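Local coordinates for protein 5-cytosine DNA methyltransferase (Entamoeba histolytica, PDB 3QV2) that probably transfers a methyl group from S-adenosyl-L-methionine to C5 of cytosine in tRNA or DNA, in keeping with its C5-methyltransferase family, at residues K9-I14 against Y320-L325; T37-D42 against L75-W80. One frame throughout, in Å; residues are numbered along the deposited sequence.

Interaction 1: residues K9-I14 against Y320-L325; sequences KQVNVI and YLFDDL. With SO4 (sulfate ion), chain D.
V11 turns its side chain toward F322 and L325, which lie just past the C-terminal helix. Its CB points at that turn and splits into two methyls. Both approach CE1 of the F322 ring almost equally: CG1, anti to the backbone N (chi1 175°), comes to 4.2 Å from F322 CE1, and CG2 sits 4.1 Å from the same atom, approaching the ring at an oblique angle. What sets CG2 apart is that it also meets L325 CD1, at 4.0 Å. The valine and the phenylalanine come from opposite directions, while the leucine runs slantwise to the valine, so CG2 meets the ring and the leucine methyl on the same flank. The contact is wholly apolar, with all approaches at 4.0 Å or more.

F322 and L325 can both serve one valine because F322 leaves the helix and opens a type I beta turn that ends at L325, closed by L325 N to F322 O at 3.0 Å. H125 stacks on the F322 ring, and D323 forms a salt bridge to R178, tying the turn to neighbouring strands.

K9 turns its tip away from the turn; as modelled, the poorly ordered chain folds so that NZ reaches the sulfate, 2.8 Å from O4 and 3.1 Å from O2. N12 ND2 donates to Q10 OE1 at 3.0 Å, from above the Q10 carbonyl plane. Here the C-terminal end of the chain packs against strand 11-16 of the Rossmann-like sheet of a class I methyltransferase.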
ATOM      1  N   LYS A   9     -14.911  15.753 -17.918  1.00 64.01           N
ATOM      2  CA  LYS A   9     -14.140  16.113 -16.737  1.00 60.77           C
ATOM      3  C   LYS A   9     -12.876  15.267 -16.649  1.00 49.95           C
ATOM      4  O   LYS A   9     -12.827  14.154 -17.172  1.00 49.51           O
ATOM      5  CB  LYS A   9     -14.974  15.966 -15.463  1.00 65.02           C
ATOM      6  CG  LYS A   9     -14.496  16.859 -14.333  1.00 67.38           C
ATOM      7  CD  LYS A   9     -14.607  18.325 -14.729  1.00 70.30           C
ATOM      8  CE  LYS A   9     -13.570  19.179 -14.023  1.00 71.68           C
ATOM      9  NZ  LYS A   9     -12.189  18.767 -14.400  1.00 72.30           N
ATOM     10  N   GLN A  10     -11.855  15.798 -15.986  1.00 41.40           N
ATOM     11  CA  GLN A  10     -10.555  15.142 -15.955  1.00 36.21           C
ATOM     12  C   GLN A  10     -10.027  14.965 -14.535  1.00 27.81           C
ATOM     13  O   GLN A  10     -10.362  15.736 -13.633  1.00 21.11           O
ATOM     14  CB  GLN A  10      -9.552  15.930 -16.800  1.00 41.19           C
ATOM     15  CG  GLN A  10      -8.232  15.220 -17.034  1.00 48.28           C
ATOM     16  CD  GLN A  10      -7.320  15.992 -17.967  1.00 51.70           C
ATOM     17  OE1 GLN A  10      -6.185  15.589 -18.219  1.00 51.65           O
ATOM     18  NE2 GLN A  10      -7.815  17.110 -18.486  1.00 52.89           N
ATOM     19  N   VAL A  11      -9.204  13.940 -14.345  1.00 21.87           N
ATOM     20  CA  VAL A  11      -8.582  13.681 -13.055  1.00 17.56           C
ATOM     21  C   VAL A  11      -7.068  13.830 -13.148  1.00 19.06           C
ATOM     22  O   VAL A  11      -6.387  12.988 -13.733  1.00 20.30           O
ATOM     23  CB  VAL A  11      -8.920  12.270 -12.534  1.00 14.93           C
ATOM     24  CG1 VAL A  11      -8.150  11.978 -11.254  1.00 12.52           C
ATOM     25  CG2 VAL A  11     -10.416  12.136 -12.303  1.00 10.56           C
ATOM     26  N   ASN A  12      -6.548  14.910 -12.576  1.00 16.57           N
ATOM     27  CA  ASN A  12      -5.114  15.162 -12.568  1.00 13.83           C
ATOM     28  C   ASN A  12      -4.548  14.990 -11.164  1.00 12.67           C
ATOM     29  O   ASN A  12      -4.838  15.781 -10.267  1.00 10.32           O
ATOM     30  CB  ASN A  12      -4.818  16.562 -13.104  1.00 15.47           C
ATOM     31  CG  ASN A  12      -5.432  16.801 -14.470  1.00 17.86           C
ATOM     32  OD1 ASN A  12      -6.223  17.726 -14.656  1.00 20.69           O
ATOM     33  ND2 ASN A  12      -5.076  15.959 -15.433  1.00 14.38           N
ATOM     34  N   VAL A  13      -3.737  13.952 -10.981  1.00 15.85           N
ATOM     35  CA  VAL A  13      -3.320  13.536  -9.647  1.00 15.95           C
ATOM     36  C   VAL A  13      -1.866  13.864  -9.324  1.00 16.70           C
ATOM     37  O   VAL A  13      -0.970  13.625 -10.133  1.00 17.45           O
ATOM     38  CB  VAL A  13      -3.513  12.015  -9.457  1.00 12.95           C
ATOM     39  CG1 VAL A  13      -3.220  11.619  -8.017  1.00  8.30           C
ATOM     40  CG2 VAL A  13      -4.922  11.600  -9.851  1.00 11.02           C
ATOM     41  N   ILE A  14      -1.643  14.409  -8.132  1.00 17.18           N
ATOM     42  CA  ILE A  14      -0.300  14.493  -7.579  1.00 18.13           C
ATOM     43  C   ILE A  14      -0.096  13.297  -6.655  1.00 19.08           C
ATOM     44  O   ILE A  14      -0.714  13.208  -5.595  1.00 19.40           O
ATOM     45  CB  ILE A  14      -0.077  15.786  -6.778  1.00 13.34           C
ATOM     46  CG1 ILE A  14      -0.435  17.015  -7.615  1.00 15.09           C
ATOM     47  CG2 ILE A  14       1.367  15.866  -6.304  1.00 11.02           C
ATOM     48  CD1 ILE A  14      -0.200  18.329  -6.898  1.00 15.12           C
ATOM     49  N   TYR A 320     -15.563   4.784  -4.848  1.00 17.87           N
ATOM     50  CA  TYR A 320     -16.484   5.463  -3.946  1.00 15.28           C
ATOM     51  C   TYR A 320     -16.148   6.948  -3.861  1.00 15.51           C
ATOM     52  O   TYR A 320     -17.017   7.802  -4.037  1.00 13.20           O
ATOM     53  CB  TYR A 320     -16.431   4.827  -2.558  1.00 13.08           C
ATOM     54  CG  TYR A 320     -17.307   5.507  -1.530  1.00 16.42           C
ATOM     55  CD1 TYR A 320     -18.691   5.435  -1.613  1.00 18.22           C
ATOM     56  CD2 TYR A 320     -16.749   6.209  -0.471  1.00 18.32           C
ATOM     57  CE1 TYR A 320     -19.495   6.053  -0.674  1.00 17.63           C
ATOM     58  CE2 TYR A 320     -17.545   6.828   0.474  1.00 16.34           C
ATOM     59  CZ  TYR A 320     -18.917   6.746   0.368  1.00 19.59           C
ATOM     60  OH  TYR A 320     -19.713   7.361   1.308  1.00 24.91           O
ATOM     61  N   LEU A 321     -14.879   7.242  -3.595  1.00 16.44           N
ATOM     62  CA  LEU A 321     -14.395   8.617  -3.500  1.00 17.24           C
ATOM     63  C   LEU A 321     -14.783   9.462  -4.711  1.00 15.98           C
ATOM     64  O   LEU A 321     -15.084  10.647  -4.578  1.00 18.93           O
ATOM     65  CB  LEU A 321     -12.872   8.627  -3.335  1.00 14.98           C
ATOM     66  CG  LEU A 321     -12.174   9.988  -3.422  1.00 14.64           C
ATOM     67  CD1 LEU A 321     -12.617  10.898  -2.287  1.00 10.34           C
ATOM     68  CD2 LEU A 321     -10.664   9.814  -3.411  1.00 13.31           C
ATOM     69  N   PHE A 322     -14.773   8.847  -5.889  1.00 14.26           N
ATOM     70  CA  PHE A 322     -15.039   9.567  -7.132  1.00 14.82           C
ATOM     71  C   PHE A 322     -16.461   9.371  -7.657  1.00 14.60           C
ATOM     72  O   PHE A 322     -16.749   9.698  -8.808  1.00 17.81           O
ATOM     73  CB  PHE A 322     -14.041   9.147  -8.216  1.00 14.72           C
ATOM     74  CG  PHE A 322     -12.650   9.668  -7.999  1.00 17.36           C
ATOM     75  CD1 PHE A 322     -12.282  10.914  -8.479  1.00 13.78           C
ATOM     76  CD2 PHE A 322     -11.704   8.909  -7.328  1.00 18.29           C
ATOM     77  CE1 PHE A 322     -11.003  11.397  -8.288  1.00 15.72           C
ATOM     78  CE2 PHE A 322     -10.422   9.387  -7.136  1.00 20.77           C
ATOM     79  CZ  PHE A 322     -10.071  10.633  -7.616  1.00 18.12           C
ATOM     80  N   ASP A 323     -17.352   8.848  -6.820  1.00 21.64           N
ATOM     81  CA  ASP A 323     -18.711   8.548  -7.266  1.00 21.66           C
ATOM     82  C   ASP A 323     -19.542   9.810  -7.500  1.00 24.76           C
ATOM     83  O   ASP A 323     -20.715   9.733  -7.865  1.00 25.47           O
ATOM     84  CB  ASP A 323     -19.415   7.601  -6.289  1.00 19.54           C
ATOM     85  CG  ASP A 323     -19.976   8.314  -5.074  1.00 21.61           C
ATOM     86  OD1 ASP A 323     -19.573   9.464  -4.807  1.00 20.07           O
ATOM     87  OD2 ASP A 323     -20.821   7.713  -4.380  1.00 24.49           O
ATOM     88  N   ASP A 324     -18.928  10.969  -7.289  1.00 23.08           N
ATOM     89  CA  ASP A 324     -19.594  12.240  -7.548  1.00 25.97           C
ATOM     90  C   ASP A 324     -19.313  12.715  -8.972  1.00 29.28           C
ATOM     91  O   ASP A 324     -19.811  13.758  -9.396  1.00 34.21           O
ATOM     92  CB  ASP A 324     -19.151  13.303  -6.537  1.00 26.10           C
ATOM     93  CG  ASP A 324     -17.667  13.611  -6.623  1.00 24.04           C
ATOM     94  OD1 ASP A 324     -16.893  12.712  -7.009  1.00 24.41           O
ATOM     95  OD2 ASP A 324     -17.272  14.753  -6.304  1.00 25.11           O
ATOM     96  N   LEU A 325     -18.520  11.939  -9.706  1.00 31.26           N
ATOM     97  CA  LEU A 325     -18.127  12.303 -11.065  1.00 32.63           C
ATOM     98  C   LEU A 325     -18.963  11.597 -12.134  1.00 39.87           C
ATOM     99  O   LEU A 325     -18.749  11.801 -13.330  1.00 39.64           O
ATOM    100  CB  LEU A 325     -16.638  12.015 -11.294  1.00 27.55           C
ATOM    101  CG  LEU A 325     -15.617  12.848 -10.516  1.00 26.96           C
ATOM    102  CD1 LEU A 325     -14.217  12.605 -11.057  1.00 27.53           C
ATOM    103  CD2 LEU A 325     -15.963  14.329 -10.565  1.00 27.11           C
TER
HETATM  104  S   SO4 D 325     -10.236  21.174 -12.684  1.00 68.91           S
HETATM  105  O1  SO4 D 325      -8.816  21.170 -12.344  1.00 67.38           O
HETATM  106  O2  SO4 D 325     -10.938  20.142 -11.925  1.00 65.97           O
HETATM  107  O3  SO4 D 325     -10.798  22.482 -12.356  1.00 71.40           O
HETATM  108  O4  SO4 D 325     -10.390  20.909 -14.111  1.00 68.89           O

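Interaction 2: residues T37-D42 against L75-W80; sequences TFIPFD and LNCNTW. With SAH (S-adenosyl-L-homocysteine), chain B; SO4 (sulfate ion), chain D.
I39 rests on L75 and C77, and F41 on L75, at one edge of the Rossmann-like sheet, where strand 36-41 is outermost and strand 11-16 separates it from strand 79-82. The two segments therefore meet through side chains over the intervening strand 11-16, without backbone pairing to each other.

Starting at T37, the side-chain hydroxyl bonds to N12 of strand 11-16. Next, F38 sends its CB away from 75-80 and packs on V13 and Y51. I39 turns back toward the loop and uses two branches: CG2, anti to the backbone N, touches L75 CD2 at 3.7 Å, while CD1, on the other branch, rests 3.8 Å from C77 SG. The ethyl arm is bent at chi2 (77°), which brings CD1 round to the sulfur. P40 packs on helix 45-55 through Y51. F41 again faces the loop, and L75 CD2 meets its ring at the edge, near the ring plane, 3.7 Å from CE2. One leucine methyl thus serves both I39 and F41, just where the chain comes off helix 69-74.

Across from them, N78 ties its segment to strand 11-16, OD1 accepting from N12 N and ND2 donating to Q10 O, and ND2 also bonds sulfate O2 at 2.8 Å.

D42 follows, at the cofactor: its carboxylate takes both ribose hydroxyls of S-adenosyl-L-homocysteine, a grip familiar from the acidic residue after the second strand in class I methyltransferases. G19 N also donates to OD2 and N44 N to OD1. The ribose bonds run from O2' to D42 OD1 at 2.7 Å and from O3' to D42 OD2 at 3.0 Å.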
ATOM      1  N   THR A  37      -3.999  11.759 -15.321  1.00 24.07           N
ATOM      2  CA  THR A  37      -2.561  11.990 -15.359  1.00 23.55           C
ATOM      3  C   THR A  37      -2.003  11.910 -13.944  1.00 22.48           C
ATOM      4  O   THR A  37      -2.703  12.211 -12.976  1.00 21.47           O
ATOM      5  CB  THR A  37      -2.220  13.370 -15.949  1.00 25.50           C
ATOM      6  OG1 THR A  37      -2.762  14.398 -15.110  1.00 26.90           O
ATOM      7  CG2 THR A  37      -2.793  13.508 -17.353  1.00 26.95           C
ATOM      8  N   PHE A  38      -0.744  11.505 -13.824  1.00 21.70           N
ATOM      9  CA  PHE A  38      -0.120  11.345 -12.516  1.00 19.51           C
ATOM     10  C   PHE A  38       1.240  12.036 -12.436  1.00 19.97           C
ATOM     11  O   PHE A  38       2.074  11.892 -13.328  1.00 22.19           O
ATOM     12  CB  PHE A  38       0.032   9.860 -12.177  1.00 18.18           C
ATOM     13  CG  PHE A  38      -1.276   9.132 -12.025  1.00 18.11           C
ATOM     14  CD1 PHE A  38      -1.867   8.996 -10.779  1.00 16.88           C
ATOM     15  CD2 PHE A  38      -1.912   8.579 -13.124  1.00 16.46           C
ATOM     16  CE1 PHE A  38      -3.069   8.327 -10.635  1.00 13.16           C
ATOM     17  CE2 PHE A  38      -3.114   7.909 -12.987  1.00 16.76           C
ATOM     18  CZ  PHE A  38      -3.692   7.782 -11.741  1.00 13.92           C
ATOM     19  N   ILE A  39       1.451  12.791 -11.362  1.00 18.21           N
ATOM     20  CA  ILE A  39       2.747  13.407 -11.088  1.00 19.77           C
ATOM     21  C   ILE A  39       3.273  12.915  -9.744  1.00 20.91           C
ATOM     22  O   ILE A  39       2.912  13.447  -8.694  1.00 22.01           O
ATOM     23  CB  ILE A  39       2.676  14.946 -11.074  1.00 20.67           C
ATOM     24  CG1 ILE A  39       2.326  15.483 -12.466  1.00 25.52           C
ATOM     25  CG2 ILE A  39       4.001  15.533 -10.620  1.00 19.94           C
ATOM     26  CD1 ILE A  39       0.866  15.340 -12.836  1.00 24.78           C
ATOM     27  N   PRO A  40       4.129  11.887  -9.778  1.00 21.40           N
ATOM     28  CA  PRO A  40       4.656  11.217  -8.586  1.00 19.04           C
ATOM     29  C   PRO A  40       5.783  11.990  -7.906  1.00 16.85           C
ATOM     30  O   PRO A  40       6.664  12.522  -8.581  1.00 15.01           O
ATOM     31  CB  PRO A  40       5.197   9.901  -9.149  1.00 20.78           C
ATOM     32  CG  PRO A  40       5.599  10.237 -10.538  1.00 21.18           C
ATOM     33  CD  PRO A  40       4.611  11.262 -11.022  1.00 20.70           C
ATOM     34  N   PHE A  41       5.742  12.047  -6.578  1.00 15.77           N
ATOM     35  CA  PHE A  41       6.809  12.647  -5.783  1.00 15.28           C
ATOM     36  C   PHE A  41       7.342  11.627  -4.783  1.00 20.43           C
ATOM     37  O   PHE A  41       6.580  11.062  -3.997  1.00 17.45           O
ATOM     38  CB  PHE A  41       6.300  13.878  -5.026  1.00 14.23           C
ATOM     39  CG  PHE A  41       6.195  15.117  -5.869  1.00 15.89           C
ATOM     40  CD1 PHE A  41       7.168  16.102  -5.801  1.00 18.65           C
ATOM     41  CD2 PHE A  41       5.119  15.305  -6.719  1.00 15.01           C
ATOM     42  CE1 PHE A  41       7.071  17.247  -6.570  1.00 16.68           C
ATOM     43  CE2 PHE A  41       5.017  16.446  -7.492  1.00 16.37           C
ATOM     44  CZ  PHE A  41       5.994  17.419  -7.417  1.00 14.32           C
ATOM     45  N   ASP A  42       8.650  11.392  -4.813  1.00 20.53           N
ATOM     46  CA  ASP A  42       9.285  10.495  -3.855  1.00 20.58           C
ATOM     47  C   ASP A  42      10.805  10.623  -3.931  1.00 23.22           C
ATOM     48  O   ASP A  42      11.367  10.818  -5.009  1.00 21.74           O
ATOM     49  CB  ASP A  42       8.849   9.047  -4.095  1.00 16.45           C
ATOM     50  CG  ASP A  42       9.066   8.163  -2.880  1.00 17.37           C
ATOM     51  OD1 ASP A  42      10.172   8.203  -2.303  1.00 17.96           O
ATOM     52  OD2 ASP A  42       8.125   7.437  -2.496  1.00 15.01           O
ATOM     53  N   LEU A  75       1.520  22.612 -11.134  1.00 19.71           N
ATOM     54  CA  LEU A  75       1.120  21.327 -11.697  1.00 19.87           C
ATOM     55  C   LEU A  75      -0.316  21.359 -12.214  1.00 19.37           C
ATOM     56  O   LEU A  75      -0.701  20.536 -13.042  1.00 20.12           O
ATOM     57  CB  LEU A  75       1.281  20.214 -10.657  1.00 18.79           C
ATOM     58  CG  LEU A  75       2.647  19.533 -10.563  1.00 18.02           C
ATOM     59  CD1 LEU A  75       3.781  20.530 -10.735  1.00 17.64           C
ATOM     60  CD2 LEU A  75       2.782  18.777  -9.246  1.00 17.16           C
ATOM     61  N   ASN A  76      -1.100  22.312 -11.721  1.00 19.64           N
ATOM     62  CA  ASN A  76      -2.496  22.445 -12.125  0.51 20.99           C
ATOM     63  C   ASN A  76      -3.261  21.134 -11.998  1.00 19.90           C
ATOM     64  O   ASN A  76      -3.974  20.724 -12.913  1.00 19.55           O
ATOM     65  CB  ASN A  76      -2.600  22.981 -13.557  0.51 21.75           C
ATOM     66  CG  ASN A  76      -2.026  24.377 -13.698  0.51 22.31           C
ATOM     67  OD1 ASN A  76      -1.231  24.647 -14.599  0.51 23.55           O
ATOM     68  ND2 ASN A  76      -2.423  25.272 -12.800  0.51 22.75           N
ATOM     69  N   CYS A  77      -3.106  20.474 -10.855  1.00 19.32           N
ATOM     70  CA  CYS A  77      -3.796  19.217 -10.600  1.00 14.30           C
ATOM     71  C   CYS A  77      -5.023  19.447  -9.728  1.00 13.23           C
ATOM     72  O   CYS A  77      -5.147  20.484  -9.079  1.00 12.92           O
ATOM     73  CB  CYS A  77      -2.857  18.209  -9.934  1.00 17.23           C
ATOM     74  SG  CYS A  77      -1.596  17.530 -11.032  1.00 23.23           S
ATOM     75  N   ASN A  78      -5.926  18.472  -9.716  1.00 11.71           N
ATOM     76  CA  ASN A  78      -7.160  18.584  -8.945  1.00 11.48           C
ATOM     77  C   ASN A  78      -7.389  17.393  -8.019  1.00 13.80           C
ATOM     78  O   ASN A  78      -8.490  17.201  -7.504  1.00 11.29           O
ATOM     79  CB  ASN A  78      -8.358  18.757  -9.883  1.00 13.89           C
ATOM     80  CG  ASN A  78      -8.501  17.609 -10.864  1.00 18.91           C
ATOM     81  OD1 ASN A  78      -7.907  16.545 -10.685  1.00 21.43           O
ATOM     82  ND2 ASN A  78      -9.295  17.818 -11.907  1.00 15.93           N
ATOM     83  N   THR A  79      -6.345  16.601  -7.807  1.00 14.28           N
ATOM     84  CA  THR A  79      -6.463  15.403  -6.985  1.00 14.72           C
ATOM     85  C   THR A  79      -5.175  15.093  -6.224  1.00 13.39           C
ATOM     86  O   THR A  79      -4.074  15.241  -6.755  1.00 14.85           O
ATOM     87  CB  THR A  79      -6.851  14.180  -7.836  1.00 15.34           C
ATOM     88  OG1 THR A  79      -8.064  14.455  -8.549  1.00 15.13           O
ATOM     89  CG2 THR A  79      -7.054  12.962  -6.956  1.00 15.79           C
ATOM     90  N   TRP A  80      -5.327  14.662  -4.975  1.00 13.53           N
ATOM     91  CA  TRP A  80      -4.194  14.264  -4.151  1.00 14.72           C
ATOM     92  C   TRP A  80      -4.295  12.795  -3.754  1.00 18.11           C
ATOM     93  O   TRP A  80      -5.234  12.394  -3.070  1.00 16.09           O
ATOM     94  CB  TRP A  80      -4.120  15.116  -2.884  1.00 14.54           C
ATOM     95  CG  TRP A  80      -3.547  16.485  -3.075  1.00 11.51           C
ATOM     96  CD1 TRP A  80      -3.335  17.133  -4.259  1.00 11.81           C
ATOM     97  CD2 TRP A  80      -3.105  17.375  -2.047  1.00  9.99           C
ATOM     98  NE1 TRP A  80      -2.791  18.374  -4.027  1.00  9.44           N
ATOM     99  CE2 TRP A  80      -2.638  18.547  -2.670  1.00  9.13           C
ATOM    100  CE3 TRP A  80      -3.057  17.295  -0.649  1.00 11.19           C
ATOM    101  CZ2 TRP A  80      -2.132  19.629  -1.958  1.00  9.36           C
ATOM    102  CZ3 TRP A  80      -2.554  18.370   0.063  1.00  9.41           C
ATOM    103  CH2 TRP A  80      -2.099  19.521  -0.593  1.00 10.10           C
TER
HETATM  104  N   SAH B 323       2.152   3.745  -1.516  1.00 22.58           N
HETATM  105  CA  SAH B 323       3.436   3.621  -2.179  1.00 21.57           C
HETATM  106  CB  SAH B 323       4.575   3.654  -1.170  1.00 21.80           C
HETATM  107  CG  SAH B 323       4.381   4.403   0.126  1.00 22.36           C
HETATM  108  SD  SAH B 323       5.723   4.339   1.329  1.00 19.15           S
HETATM  109  C   SAH B 323       3.457   2.352  -2.992  1.00 18.21           C
HETATM  110  O   SAH B 323       4.555   1.771  -3.220  1.00 21.03           O
HETATM  111  OXT SAH B 323       2.366   1.869  -3.451  1.00 15.75           O
HETATM  112  C5' SAH B 323       6.214   5.997   1.750  1.00 23.78           C
HETATM  113  C4' SAH B 323       7.092   6.731   0.804  1.00 24.41           C
HETATM  114  O4' SAH B 323       7.134   8.062   1.186  1.00 25.37           O
HETATM  115  C3' SAH B 323       8.457   6.209   0.893  1.00 22.59           C
HETATM  116  O3' SAH B 323       8.788   5.562  -0.288  1.00 21.39           O
HETATM  117  C2' SAH B 323       9.331   7.334   1.103  1.00 23.85           C
HETATM  118  O2' SAH B 323      10.375   7.299   0.194  1.00 21.90           O
HETATM  119  C1' SAH B 323       8.489   8.511   0.874  1.00 20.20           C
HETATM  120  N9  SAH B 323       8.943   9.643   1.631  1.00 20.62           N
HETATM  121  C8  SAH B 323       9.272   9.746   2.925  1.00 21.61           C
HETATM  122  N7  SAH B 323       9.633  11.021   3.145  1.00 21.16           N
HETATM  123  C5  SAH B 323       9.529  11.708   1.982  1.00 21.66           C
HETATM  124  C6  SAH B 323       9.769  13.037   1.627  1.00 19.99           C
HETATM  125  N6  SAH B 323      10.231  13.989   2.607  1.00 17.83           N
HETATM  126  N1  SAH B 323       9.561  13.404   0.350  1.00 19.09           N
HETATM  127  C2  SAH B 323       9.133  12.536  -0.577  1.00 17.43           C
HETATM  128  N3  SAH B 323       8.895  11.258  -0.259  1.00 20.42           N
HETATM  129  C4  SAH B 323       9.084  10.823   1.000  1.00 22.06           C
HETATM  130  S   SO4 D 325     -10.236  21.174 -12.684  1.00 68.91           S
HETATM  131  O1  SO4 D 325      -8.816  21.170 -12.344  1.00 67.38           O
HETATM  132  O2  SO4 D 325     -10.938  20.142 -11.925  1.00 65.97           O
HETATM  133  O3  SO4 D 325     -10.798  22.482 -12.356  1.00 71.40           O
HETATM  134  O4  SO4 D 325     -10.390  20.909 -14.111  1.00 68.89           O

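Overall arrangement
Both interactions build on one sheet: strand 11-16, used by interaction 1, lies between strands 36-41 and 79-82, and interaction 2 sets the first of these against the loop leading into the second. Along the chain, interaction 2 is nested within the long loop that interaction 1 closes, and their centres are about 12 Å apart. Backbone pairing of V13 with I39 and the N12 to T37 side-chain bond link them directly. Each is apolar across its segments, but interaction 1 is the more buried and packs the chain's two ends together away from the cofactor, whereas interaction 2 is partly buried and runs into the ribose site through D42. The sulfate, probably from the crystallisation liquor, is shared by K9, N78 and K124.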